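Local coordinates for protein (hdlp (histone deacetylase-like protein)) (Aquifex aeolicus, PDB 1C3P) that probably removes acetyl groups as a zinc-dependent member of the histone deacetylase family, built on a parallel alpha/beta fold, at residues G8-G13 with L31-D36; P26-L31 with F124-G129; K224-N229 with E359-V364. One frame throughout, in Å; residues are numbered along the deposited sequence.

Interaction 1 of 3, residues G8-G13 with L31-D36; sequences GTLDYG and LLRFKD. Unlike the reference sequence in segment 31-36: Lys35 (reference Leu).
Leu32 CD1 lies 3.4 Å from Thr9 N, packing helix 28-37 against the chain just where it leaves strand 4-8. This is the tight part of the contact. The same methyl is 3.9 Å from Gly8 C and 3.8 Å from Leu10 CD2, so one branch of Leu32 covers three successive residues. Its CB points at the other segment, and CG sits anti to the carbonyl carbon (chi1 -73°), with chi2 extended to carry CD1 forward onto the backbone. Gly8, with no side chain, lets the methyl come close to its backbone. Behind this buried part, Leu32 also touches Leu6 of strand 4-8.

Toward solvent the packing thins to a pair of exposed side chains. Leu10 divides its two methyls between Leu32 and Arg33: while CD2 meets Leu32, CD1 reaches the aliphatic part of Arg33, 3.7 Å from its CG. The two chains cross at a slant, and Arg33 bends at chi3 beyond that point; its side chain also touches Leu329 of helix 324-332.

The loop is shaped from within its own segment. The CB of Thr9 points away from the helix, and the residue closes an ST turn, its OG1 accepting from Asp11 N at 3.0 Å along a nearly straight bond (169°). Thr9 OG1 also donates a hydrogen bond to Asp11 OD2 (2.8 Å), meeting the carboxylate from above its plane. Lys48 forms a salt bridge to that same OD2.

No hydrogen bond crosses between the segments. Their cohesion is therefore apolar, and it has a polar price: the contact buries Thr9 N beneath the leucine methyl with no partner anywhere in the model.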
ATOM      1  N   GLY A   8     -13.452  -4.062   4.900  1.00 17.70           N
ATOM      2  CA  GLY A   8     -12.693  -4.315   6.112  1.00 18.11           C
ATOM      3  C   GLY A   8     -13.414  -5.155   7.146  1.00 20.91           C
ATOM      4  O   GLY A   8     -14.554  -5.591   6.947  1.00 22.27           O
ATOM      5  N   THR A   9     -12.720  -5.397   8.254  1.00 23.99           N
ATOM      6  CA  THR A   9     -13.256  -6.159   9.372  1.00 25.95           C
ATOM      7  C   THR A   9     -12.359  -5.929  10.577  1.00 29.04           C
ATOM      8  O   THR A   9     -11.163  -5.676  10.426  1.00 23.05           O
ATOM      9  CB  THR A   9     -13.271  -7.674   9.105  1.00 25.80           C
ATOM     10  OG1 THR A   9     -13.586  -8.356  10.328  1.00 26.56           O
ATOM     11  CG2 THR A   9     -11.911  -8.149   8.621  1.00 25.24           C
ATOM     12  N   LEU A  10     -12.927  -6.001  11.775  1.00 29.19           N
ATOM     13  CA  LEU A  10     -12.115  -5.818  12.977  1.00 32.55           C
ATOM     14  C   LEU A  10     -11.256  -7.048  13.257  1.00 32.68           C
ATOM     15  O   LEU A  10     -10.349  -7.000  14.093  1.00 26.97           O
ATOM     16  CB  LEU A  10     -12.994  -5.512  14.201  1.00 28.09           C
ATOM     17  CG  LEU A  10     -13.672  -4.143  14.289  1.00 33.00           C
ATOM     18  CD1 LEU A  10     -12.611  -3.057  14.220  1.00 26.65           C
ATOM     19  CD2 LEU A  10     -14.662  -3.967  13.168  1.00 41.33           C
ATOM     20  N   ASP A  11     -11.531  -8.139  12.541  1.00 25.75           N
ATOM     21  CA  ASP A  11     -10.790  -9.387  12.715  1.00 35.74           C
ATOM     22  C   ASP A  11      -9.295  -9.280  12.437  1.00 34.26           C
ATOM     23  O   ASP A  11      -8.510 -10.079  12.963  1.00 31.12           O
ATOM     24  CB  ASP A  11     -11.396 -10.495  11.848  1.00 37.61           C
ATOM     25  CG  ASP A  11     -12.839 -10.790  12.214  1.00 46.75           C
ATOM     26  OD1 ASP A  11     -13.127 -10.866  13.425  1.00 46.34           O
ATOM     27  OD2 ASP A  11     -13.676 -10.956  11.301  1.00 58.94           O
ATOM     28  N   TYR A  12      -8.890  -8.317  11.606  1.00 26.19           N
ATOM     29  CA  TYR A  12      -7.469  -8.157  11.327  1.00 28.45           C
ATOM     30  C   TYR A  12      -6.722  -7.964  12.653  1.00 26.67           C
ATOM     31  O   TYR A  12      -5.544  -8.321  12.775  1.00 30.51           O
ATOM     32  CB  TYR A  12      -7.216  -6.949  10.411  1.00 29.35           C
ATOM     33  CG  TYR A  12      -7.668  -7.142   8.976  1.00 28.47           C
ATOM     34  CD1 TYR A  12      -8.683  -6.353   8.428  1.00 32.17           C
ATOM     35  CD2 TYR A  12      -7.058  -8.094   8.159  1.00 22.97           C
ATOM     36  CE1 TYR A  12      -9.078  -6.504   7.096  1.00 30.35           C
ATOM     37  CE2 TYR A  12      -7.439  -8.255   6.827  1.00 19.60           C
ATOM     38  CZ  TYR A  12      -8.445  -7.457   6.301  1.00 21.42           C
ATOM     39  OH  TYR A  12      -8.797  -7.592   4.970  1.00 23.49           O
ATOM     40  N   GLY A  13      -7.424  -7.416  13.643  1.00 30.22           N
ATOM     41  CA  GLY A  13      -6.829  -7.171  14.952  1.00 25.13           C
ATOM     42  C   GLY A  13      -6.292  -8.406  15.651  1.00 27.31           C
ATOM     43  O   GLY A  13      -5.445  -8.288  16.532  1.00 29.38           O
ATOM     44  N   LEU A  31      -8.221   1.654  11.804  1.00 19.65           N
ATOM     45  CA  LEU A  31      -8.867   2.616  10.907  1.00 20.47           C
ATOM     46  C   LEU A  31     -10.379   2.536  11.110  1.00 23.85           C
ATOM     47  O   LEU A  31     -11.053   3.553  11.233  1.00 21.24           O
ATOM     48  CB  LEU A  31      -8.565   2.304   9.435  1.00 20.60           C
ATOM     49  CG  LEU A  31      -8.460   3.417   8.369  1.00 39.80           C
ATOM     50  CD1 LEU A  31      -8.934   2.873   6.997  1.00 23.99           C
ATOM     51  CD2 LEU A  31      -9.288   4.610   8.735  1.00 28.48           C
ATOM     52  N   LEU A  32     -10.906   1.320  11.129  1.00 23.91           N
ATOM     53  CA  LEU A  32     -12.336   1.133  11.309  1.00 24.82           C
ATOM     54  C   LEU A  32     -12.810   1.734  12.619  1.00 19.56           C
ATOM     55  O   LEU A  32     -13.803   2.448  12.634  1.00 20.71           O
ATOM     56  CB  LEU A  32     -12.710  -0.355  11.257  1.00 24.81           C
ATOM     57  CG  LEU A  32     -12.674  -1.068   9.900  1.00 27.00           C
ATOM     58  CD1 LEU A  32     -13.160  -2.509  10.055  1.00 27.13           C
ATOM     59  CD2 LEU A  32     -13.576  -0.340   8.920  1.00 34.49           C
ATOM     60  N   ARG A  33     -12.104   1.443  13.711  1.00 23.25           N
ATOM     61  CA  ARG A  33     -12.502   1.979  15.007  1.00 24.33           C
ATOM     62  C   ARG A  33     -12.369   3.492  15.027  1.00 30.33           C
ATOM     63  O   ARG A  33     -13.165   4.183  15.654  1.00 25.45           O
ATOM     64  CB  ARG A  33     -11.669   1.353  16.132  1.00 23.46           C
ATOM     65  CG  ARG A  33     -11.949  -0.146  16.327  1.00 26.94           C
ATOM     66  CD  ARG A  33     -11.405  -0.682  17.646  1.00 42.13           C
ATOM     67  NE  ARG A  33      -9.955  -0.559  17.742  1.00 59.06           N
ATOM     68  CZ  ARG A  33      -9.237  -0.970  18.783  1.00 60.87           C
ATOM     69  NH1 ARG A  33      -9.833  -1.535  19.822  1.00 65.33           N
ATOM     70  NH2 ARG A  33      -7.917  -0.825  18.780  1.00 56.24           N
ATOM     71  N   PHE A  34     -11.369   4.007  14.319  1.00 24.98           N
ATOM     72  CA  PHE A  34     -11.138   5.437  14.260  1.00 27.09           C
ATOM     73  C   PHE A  34     -12.235   6.143  13.458  1.00 23.93           C
ATOM     74  O   PHE A  34     -12.796   7.150  13.899  1.00 21.71           O
ATOM     75  CB  PHE A  34      -9.771   5.718  13.626  1.00 24.88           C
ATOM     76  CG  PHE A  34      -9.367   7.154  13.691  1.00 20.46           C
ATOM     77  CD1 PHE A  34      -8.951   7.711  14.891  1.00 18.74           C
ATOM     78  CD2 PHE A  34      -9.432   7.966  12.556  1.00 20.19           C
ATOM     79  CE1 PHE A  34      -8.594   9.073  14.966  1.00 23.04           C
ATOM     80  CE2 PHE A  34      -9.082   9.319  12.612  1.00 25.08           C
ATOM     81  CZ  PHE A  34      -8.660   9.874  13.826  1.00 23.31           C
ATOM     82  N   LYS A  35     -12.579   5.633  12.281  1.00 21.33           N
ATOM     83  CA  LYS A  35     -13.621   6.331  11.556  1.00 22.54           C
ATOM     84  C   LYS A  35     -14.953   6.254  12.280  1.00 24.68           C
ATOM     85  O   LYS A  35     -15.774   7.153  12.149  1.00 22.33           O
ATOM     86  CB  LYS A  35     -13.750   5.814  10.139  1.00 29.70           C
ATOM     87  CG  LYS A  35     -12.643   6.340   9.240  1.00 29.48           C
ATOM     88  CD  LYS A  35     -12.784   5.801   7.848  1.00 42.17           C
ATOM     89  CE  LYS A  35     -12.643   4.302   7.843  1.00 34.89           C
ATOM     90  NZ  LYS A  35     -13.670   3.603   8.659  1.00 67.18           N
ATOM     91  N   ASP A  36     -15.161   5.191  13.045  1.00 25.67           N
ATOM     92  CA  ASP A  36     -16.404   5.055  13.790  1.00 25.57           C
ATOM     93  C   ASP A  36     -16.397   6.076  14.920  1.00 28.04           C
ATOM     94  O   ASP A  36     -17.381   6.795  15.120  1.00 29.52           O
ATOM     95  CB  ASP A  36     -16.549   3.638  14.355  1.00 32.26           C
ATOM     96  CG  ASP A  36     -17.864   3.438  15.108  1.00 33.92           C
ATOM     97  OD1 ASP A  36     -18.932   3.786  14.561  1.00 40.22           O
ATOM     98  OD2 ASP A  36     -17.825   2.921  16.238  1.00 40.06           O
TER

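Interaction 2 of 3, residues P26-L31 with F124-G129; sequences PRVSLL and FNPAGG
In the alpha/beta fold of the histone deacetylase family, the first turn of helix 28-37 packs on the loop leaving the C-terminal end of strand 122-125, one of the strands of the parallel sheet. That loop makes a type I beta turn from Asn125 to Gly128, and its two middle residues, Pro126 and Ala127, supply most of the surface met by the helix. Val28 is set across the turn with one methyl for each of them. CG1, anti to the backbone N (chi1 175°), touches Pro126 CG at 3.7 Å, the valine and the proline ring crossing at about a right angle. CG2 drops onto the Ala127 backbone, 3.5 Å from its CA, a close fit for two carbons, and also meets Ala127 CB.

One helical turn on, Leu31 uses CD1 alone on this side: it lies 3.9 Å from Pro126 CB and reaches the Phe124 ring more loosely. Pro126 is thus covered from the helix side by both residues, while its N sits above one face of the Phe124 ring, offset toward the rim. Trp306 of helix 299-314 meets the Phe124 ring edge-to-face and also touches Leu31.

The polar link is indirect. Arg27, at the N-cap position, gives NE to Gly296 O and NH2 to Gly294 O, which fixes the orientation of its guanidinium. The remaining nitrogen, NH1, donates to a water 2.9 Å away in the guanidinium plane, and that water in turn donates to Pro126 O over 2.6 Å.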
ATOM      1  N   PRO A  26      -2.073  -2.311  15.435  1.00 30.14           N
ATOM      2  CA  PRO A  26      -3.373  -2.512  14.785  1.00 30.63           C
ATOM      3  C   PRO A  26      -3.334  -1.548  13.600  1.00 25.99           C
ATOM      4  O   PRO A  26      -2.686  -0.508  13.701  1.00 25.51           O
ATOM      5  CB  PRO A  26      -4.359  -2.049  15.860  1.00 34.29           C
ATOM      6  CG  PRO A  26      -3.573  -2.240  17.156  1.00 43.39           C
ATOM      7  CD  PRO A  26      -2.267  -1.637  16.728  1.00 36.38           C
ATOM      8  N   ARG A  27      -4.011  -1.865  12.493  1.00 21.98           N
ATOM      9  CA  ARG A  27      -3.973  -0.973  11.327  1.00 26.17           C
ATOM     10  C   ARG A  27      -5.320  -0.798  10.648  1.00 24.10           C
ATOM     11  O   ARG A  27      -5.915   0.270  10.738  1.00 23.50           O
ATOM     12  CB  ARG A  27      -2.923  -1.465  10.334  1.00 22.70           C
ATOM     13  CG  ARG A  27      -1.534  -1.496  10.969  1.00 26.75           C
ATOM     14  CD  ARG A  27      -0.457  -2.068  10.048  1.00 33.22           C
ATOM     15  NE  ARG A  27      -0.121  -1.176   8.946  1.00 28.66           N
ATOM     16  CZ  ARG A  27      -0.530  -1.318   7.688  1.00 31.79           C
ATOM     17  NH1 ARG A  27      -1.309  -2.333   7.342  1.00 34.08           N
ATOM     18  NH2 ARG A  27      -0.149  -0.436   6.772  1.00 26.16           N
ATOM     19  N   VAL A  28      -5.808  -1.815   9.953  1.00 21.45           N
ATOM     20  CA  VAL A  28      -7.127  -1.653   9.347  1.00 21.75           C
ATOM     21  C   VAL A  28      -8.191  -1.667  10.448  1.00 20.86           C
ATOM     22  O   VAL A  28      -9.194  -0.933  10.378  1.00 25.15           O
ATOM     23  CB  VAL A  28      -7.410  -2.761   8.323  1.00 26.55           C
ATOM     24  CG1 VAL A  28      -8.842  -2.639   7.797  1.00 23.84           C
ATOM     25  CG2 VAL A  28      -6.415  -2.642   7.172  1.00 19.20           C
ATOM     26  N   SER A  29      -7.981  -2.483  11.483  1.00 19.22           N
ATOM     27  CA  SER A  29      -8.964  -2.531  12.570  1.00 19.63           C
ATOM     28  C   SER A  29      -8.924  -1.179  13.268  1.00 21.50           C
ATOM     29  O   SER A  29      -9.945  -0.664  13.721  1.00 18.95           O
ATOM     30  CB  SER A  29      -8.651  -3.655  13.579  1.00 24.45           C
ATOM     31  OG  SER A  29      -7.455  -3.401  14.308  1.00 28.74           O
ATOM     32  N   LEU A  30      -7.743  -0.580  13.331  1.00 19.56           N
ATOM     33  CA  LEU A  30      -7.646   0.709  13.985  1.00 25.97           C
ATOM     34  C   LEU A  30      -8.354   1.752  13.130  1.00 18.44           C
ATOM     35  O   LEU A  30      -9.006   2.631  13.671  1.00 25.05           O
ATOM     36  CB  LEU A  30      -6.182   1.104  14.207  1.00 22.90           C
ATOM     37  CG  LEU A  30      -5.890   2.433  14.932  1.00 26.62           C
ATOM     38  CD1 LEU A  30      -6.315   3.596  14.079  1.00 38.27           C
ATOM     39  CD2 LEU A  30      -6.615   2.468  16.279  1.00 25.71           C
ATOM     40  N   LEU A  31      -8.221   1.654  11.804  1.00 19.65           N
ATOM     41  CA  LEU A  31      -8.867   2.616  10.907  1.00 20.47           C
ATOM     42  C   LEU A  31     -10.379   2.536  11.110  1.00 23.85           C
ATOM     43  O   LEU A  31     -11.053   3.553  11.233  1.00 21.24           O
ATOM     44  CB  LEU A  31      -8.565   2.304   9.435  1.00 20.60           C
ATOM     45  CG  LEU A  31      -8.460   3.417   8.369  1.00 39.80           C
ATOM     46  CD1 LEU A  31      -8.934   2.873   6.997  1.00 23.99           C
ATOM     47  CD2 LEU A  31      -9.288   4.610   8.735  1.00 28.48           C
ATOM     48  N   PHE A 124     -12.375   1.000  -1.483  1.00 12.92           N
ATOM     49  CA  PHE A 124     -11.060   1.142  -0.877  1.00 14.67           C
ATOM     50  C   PHE A 124     -10.816  -0.046   0.044  1.00 22.60           C
ATOM     51  O   PHE A 124     -11.617  -0.328   0.940  1.00 19.22           O
ATOM     52  CB  PHE A 124     -10.995   2.455  -0.079  1.00 14.67           C
ATOM     53  CG  PHE A 124      -9.704   2.671   0.692  1.00 20.28           C
ATOM     54  CD1 PHE A 124      -8.475   2.289   0.165  1.00 18.56           C
ATOM     55  CD2 PHE A 124      -9.717   3.361   1.914  1.00 19.53           C
ATOM     56  CE1 PHE A 124      -7.280   2.592   0.838  1.00 18.75           C
ATOM     57  CE2 PHE A 124      -8.514   3.673   2.592  1.00 20.18           C
ATOM     58  CZ  PHE A 124      -7.304   3.287   2.051  1.00 21.57           C
ATOM     59  N   ASN A 125      -9.727  -0.764  -0.206  1.00 19.39           N
ATOM     60  CA  ASN A 125      -9.338  -1.871   0.645  1.00 16.80           C
ATOM     61  C   ASN A 125      -8.035  -1.488   1.347  1.00 16.22           C
ATOM     62  O   ASN A 125      -6.947  -1.703   0.814  1.00 15.28           O
ATOM     63  CB  ASN A 125      -9.104  -3.149  -0.162  1.00 15.71           C
ATOM     64  CG  ASN A 125      -8.440  -4.208   0.673  1.00 12.84           C
ATOM     65  OD1 ASN A 125      -8.639  -4.241   1.888  1.00 14.91           O
ATOM     66  ND2 ASN A 125      -7.651  -5.097   0.036  1.00 16.21           N
ATOM     67  N   PRO A 126      -8.124  -0.926   2.562  1.00 14.84           N
ATOM     68  CA  PRO A 126      -6.918  -0.531   3.288  1.00 17.33           C
ATOM     69  C   PRO A 126      -5.957  -1.665   3.653  1.00 13.78           C
ATOM     70  O   PRO A 126      -4.778  -1.424   3.878  1.00 17.03           O
ATOM     71  CB  PRO A 126      -7.490   0.170   4.518  1.00 16.32           C
ATOM     72  CG  PRO A 126      -8.786  -0.606   4.753  1.00 20.95           C
ATOM     73  CD  PRO A 126      -9.325  -0.582   3.344  1.00 18.10           C
ATOM     74  N   ALA A 127      -6.463  -2.896   3.714  1.00 14.57           N
ATOM     75  CA  ALA A 127      -5.632  -4.042   4.063  1.00 17.37           C
ATOM     76  C   ALA A 127      -4.771  -4.489   2.890  1.00 19.77           C
ATOM     77  O   ALA A 127      -3.785  -5.203   3.080  1.00 15.62           O
ATOM     78  CB  ALA A 127      -6.523  -5.224   4.541  1.00 14.48           C
ATOM     79  N   GLY A 128      -5.135  -4.056   1.687  1.00 13.54           N
ATOM     80  CA  GLY A 128      -4.414  -4.450   0.484  1.00 13.53           C
ATOM     81  C   GLY A 128      -3.101  -3.727   0.240  1.00 14.49           C
ATOM     82  O   GLY A 128      -2.644  -2.932   1.052  1.00 15.65           O
ATOM     83  N   GLY A 129      -2.491  -4.006  -0.902  1.00 13.35           N
ATOM     84  CA  GLY A 129      -1.228  -3.379  -1.233  1.00 16.28           C
ATOM     85  C   GLY A 129       0.002  -4.055  -0.640  1.00 15.69           C
ATOM     86  O   GLY A 129       1.008  -3.390  -0.417  1.00 16.10           O
TER
HETATM   87  O   HOH W   1      -2.440  -2.191   4.654  1.00 25.07           O

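Interaction 3 of 3, residues K224-N229 with E359-V364; sequences KGLNDN and EVRKEV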
ATOM      1  N   LYS A 224      16.470  11.140   0.432  1.00 16.41           N
ATOM      2  CA  LYS A 224      16.144  11.327   1.838  1.00 16.11           C
ATOM      3  C   LYS A 224      15.676  12.772   2.070  1.00 15.77           C
ATOM      4  O   LYS A 224      16.100  13.706   1.365  1.00 21.07           O
ATOM      5  CB  LYS A 224      17.387  11.086   2.691  1.00 20.34           C
ATOM      6  CG  LYS A 224      18.019   9.706   2.520  1.00 19.33           C
ATOM      7  CD  LYS A 224      19.288   9.581   3.381  1.00 25.49           C
ATOM      8  CE  LYS A 224      19.976   8.229   3.144  1.00 24.14           C
ATOM      9  NZ  LYS A 224      21.206   8.069   3.976  1.00 34.08           N
ATOM     10  N   GLY A 225      14.835  12.957   3.082  1.00 20.77           N
ATOM     11  CA  GLY A 225      14.348  14.287   3.404  1.00 20.30           C
ATOM     12  C   GLY A 225      13.370  14.857   2.397  1.00 20.63           C
ATOM     13  O   GLY A 225      13.158  16.062   2.368  1.00 20.66           O
ATOM     14  N   LEU A 226      12.761  13.997   1.583  1.00 20.37           N
ATOM     15  CA  LEU A 226      11.821  14.442   0.554  1.00 18.71           C
ATOM     16  C   LEU A 226      10.705  15.328   1.127  1.00 19.84           C
ATOM     17  O   LEU A 226      10.100  14.974   2.135  1.00 18.13           O
ATOM     18  CB  LEU A 226      11.164  13.230  -0.103  1.00 13.63           C
ATOM     19  CG  LEU A 226      10.459  13.551  -1.421  1.00 18.44           C
ATOM     20  CD1 LEU A 226      11.549  13.737  -2.478  1.00 18.09           C
ATOM     21  CD2 LEU A 226       9.524  12.411  -1.837  1.00 17.96           C
ATOM     22  N   ASN A 227      10.422  16.461   0.485  1.00 23.30           N
ATOM     23  CA  ASN A 227       9.345  17.316   0.974  1.00 20.88           C
ATOM     24  C   ASN A 227       8.130  17.193   0.069  1.00 25.24           C
ATOM     25  O   ASN A 227       8.179  16.515  -0.962  1.00 18.54           O
ATOM     26  CB  ASN A 227       9.788  18.790   1.115  1.00 21.73           C
ATOM     27  CG  ASN A 227      10.176  19.430  -0.208  1.00 20.47           C
ATOM     28  OD1 ASN A 227       9.451  19.335  -1.202  1.00 23.80           O
ATOM     29  ND2 ASN A 227      11.318  20.117  -0.212  1.00 21.08           N
ATOM     30  N   ASP A 228       7.038  17.848   0.453  1.00 19.41           N
ATOM     31  CA  ASP A 228       5.798  17.759  -0.311  1.00 22.15           C
ATOM     32  C   ASP A 228       5.883  18.175  -1.759  1.00 18.83           C
ATOM     33  O   ASP A 228       5.296  17.530  -2.621  1.00 16.28           O
ATOM     34  CB  ASP A 228       4.686  18.571   0.370  1.00 16.82           C
ATOM     35  CG  ASP A 228       4.247  17.972   1.681  1.00 30.68           C
ATOM     36  OD1 ASP A 228       4.558  16.782   1.912  1.00 23.87           O
ATOM     37  OD2 ASP A 228       3.569  18.682   2.465  1.00 25.02           O
ATOM     38  N   ASN A 229       6.577  19.277  -2.030  1.00 20.73           N
ATOM     39  CA  ASN A 229       6.702  19.764  -3.389  1.00 21.75           C
ATOM     40  C   ASN A 229       7.470  18.790  -4.255  1.00 18.47           C
ATOM     41  O   ASN A 229       7.120  18.562  -5.419  1.00 22.47           O
ATOM     42  CB  ASN A 229       7.366  21.137  -3.376  1.00 19.46           C
ATOM     43  CG  ASN A 229       6.448  22.197  -2.819  1.00 27.14           C
ATOM     44  OD1 ASN A 229       5.490  22.588  -3.475  1.00 33.03           O
ATOM     45  ND2 ASN A 229       6.704  22.636  -1.591  1.00 21.35           N
ATOM     46  N   GLU A 359      11.767  23.628  -1.621  1.00 28.34           N
ATOM     47  CA  GLU A 359      12.223  23.688  -2.997  1.00 24.37           C
ATOM     48  C   GLU A 359      12.385  22.290  -3.559  1.00 27.35           C
ATOM     49  O   GLU A 359      12.541  21.325  -2.815  1.00 22.94           O
ATOM     50  CB  GLU A 359      13.570  24.399  -3.070  1.00 32.52           C
ATOM     51  CG  GLU A 359      13.520  25.884  -2.800  1.00 45.44           C
ATOM     52  CD  GLU A 359      14.910  26.494  -2.724  1.00 50.43           C
ATOM     53  OE1 GLU A 359      15.726  26.241  -3.638  1.00 42.92           O
ATOM     54  OE2 GLU A 359      15.180  27.227  -1.751  1.00 40.72           O
ATOM     55  N   VAL A 360      12.334  22.177  -4.875  1.00 19.68           N
ATOM     56  CA  VAL A 360      12.540  20.883  -5.487  1.00 21.28           C
ATOM     57  C   VAL A 360      14.029  20.765  -5.845  1.00 25.51           C
ATOM     58  O   VAL A 360      14.537  21.502  -6.701  1.00 19.75           O
ATOM     59  CB  VAL A 360      11.679  20.722  -6.736  1.00 26.71           C
ATOM     60  CG1 VAL A 360      11.944  19.357  -7.381  1.00 20.64           C
ATOM     61  CG2 VAL A 360      10.194  20.882  -6.358  1.00 25.79           C
ATOM     62  N   ARG A 361      14.733  19.854  -5.169  1.00 18.48           N
ATOM     63  CA  ARG A 361      16.162  19.646  -5.425  1.00 22.01           C
ATOM     64  C   ARG A 361      16.496  19.259  -6.852  1.00 26.11           C
ATOM     65  O   ARG A 361      15.703  18.616  -7.538  1.00 21.79           O
ATOM     66  CB  ARG A 361      16.724  18.559  -4.503  1.00 19.31           C
ATOM     67  CG  ARG A 361      17.018  19.050  -3.113  1.00 30.86           C
ATOM     68  CD  ARG A 361      17.344  17.876  -2.221  1.00 37.95           C
ATOM     69  NE  ARG A 361      16.134  17.192  -1.768  1.00 30.73           N
ATOM     70  CZ  ARG A 361      16.148  16.129  -0.978  1.00 22.89           C
ATOM     71  NH1 ARG A 361      17.314  15.634  -0.568  1.00 19.02           N
ATOM     72  NH2 ARG A 361      15.006  15.590  -0.570  1.00 23.47           N
ATOM     73  N   LYS A 362      17.693  19.650  -7.287  1.00 24.89           N
ATOM     74  CA  LYS A 362      18.159  19.333  -8.634  1.00 28.63           C
ATOM     75  C   LYS A 362      18.138  17.827  -8.881  1.00 16.77           C
ATOM     76  O   LYS A 362      17.810  17.383  -9.976  1.00 22.90           O
ATOM     77  CB  LYS A 362      19.586  19.876  -8.860  1.00 22.91           C
ATOM     78  CG  LYS A 362      19.669  21.388  -8.953  1.00 50.86           C
ATOM     79  CD  LYS A 362      19.075  22.039  -7.712  1.00 57.51           C
ATOM     80  CE  LYS A 362      19.760  21.530  -6.460  1.00 50.87           C
ATOM     81  NZ  LYS A 362      19.025  21.952  -5.272  1.00 22.99           N
ATOM     82  N   GLU A 363      18.512  17.051  -7.862  1.00 25.24           N
ATOM     83  CA  GLU A 363      18.516  15.582  -7.942  1.00 26.29           C
ATOM     84  C   GLU A 363      17.191  15.050  -8.441  1.00 19.00           C
ATOM     85  O   GLU A 363      17.130  14.157  -9.292  1.00 18.66           O
ATOM     86  CB  GLU A 363      18.668  14.947  -6.572  1.00 33.50           C
ATOM     87  CG  GLU A 363      19.930  15.145  -5.844  1.00 48.73           C
ATOM     88  CD  GLU A 363      19.820  14.526  -4.473  1.00 42.01           C
ATOM     89  OE1 GLU A 363      19.443  13.327  -4.405  1.00 28.50           O
ATOM     90  OE2 GLU A 363      20.101  15.234  -3.483  1.00 44.91           O
ATOM     91  N   VAL A 364      16.127  15.559  -7.836  1.00 20.69           N
ATOM     92  CA  VAL A 364      14.797  15.118  -8.202  1.00 23.13           C
ATOM     93  C   VAL A 364      14.475  15.502  -9.638  1.00 19.28           C
ATOM     94  O   VAL A 364      13.962  14.679 -10.408  1.00 20.17           O
ATOM     95  CB  VAL A 364      13.737  15.690  -7.260  1.00 16.98           C
ATOM     96  CG1 VAL A 364      12.367  15.245  -7.726  1.00 22.32           C
ATOM     97  CG2 VAL A 364      13.987  15.213  -5.821  1.00 23.99           C
TER
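With chi1 at 63°, Asn227 holds CG between its backbone N and carbonyl carbon, which brings its amide within reach of Glu359 O; the bend of Arg361 at chi3 (-80°) lays its guanidinium against Lys224 O. The arginine grips that one atom end-on: NH1 and NH2 both donate to Lys224 O, at 3.0 and 2.9 Å, and both bonds are bent because they share an acceptor. The oxygen lies in the guanidinium plane, with NH1 nearly in line with the C=O bond and NH2 above the carbonyl plane. Glu230 completes the hold through a salt bridge to Arg361 NE, so the flat group is fixed along two edges.

Asn227 works in both directions. Its ND2 donates to Glu359 O at 3.1 Å, almost straight (170°), while OD1 accepts from Glu230 N and caps helix 228-245. Leu226 CD1 meets Val364 CG2 only loosely, at 4.4 Å; Val360 CG2 makes a plain van der Waals contact with Asn229 CB (4.1 Å).

The contact joins the starts of two helices: 228-245, entered from edge strand 217-222, and the C-terminal 362-372. Phe233 of the former receives both Val360 and Val364.

How the interactions relate
Interactions 1 and 2 form one continuous region, their centres about 7 Å apart. Helix 28-37 serves both, and Leu31 belongs to both ranges. Tyr12 of 8-13 bridges them, its OH 3.3 Å from Ala127 CB and its CD1 3.8 Å from Val28 CG1. Interaction 3 stands apart, its centre about 34 Å from that of interaction 1, on the opposite side of the chain's centre, and about 29 Å from that of interaction 2. Interaction 1 lies away from the zinc site, empty of metal in this chain. Interactions 2 and 3 each have a side chain about 11 Å from that of a zinc ligand, neither touching it: Phe124 from Asp168, Leu226 from Asp258.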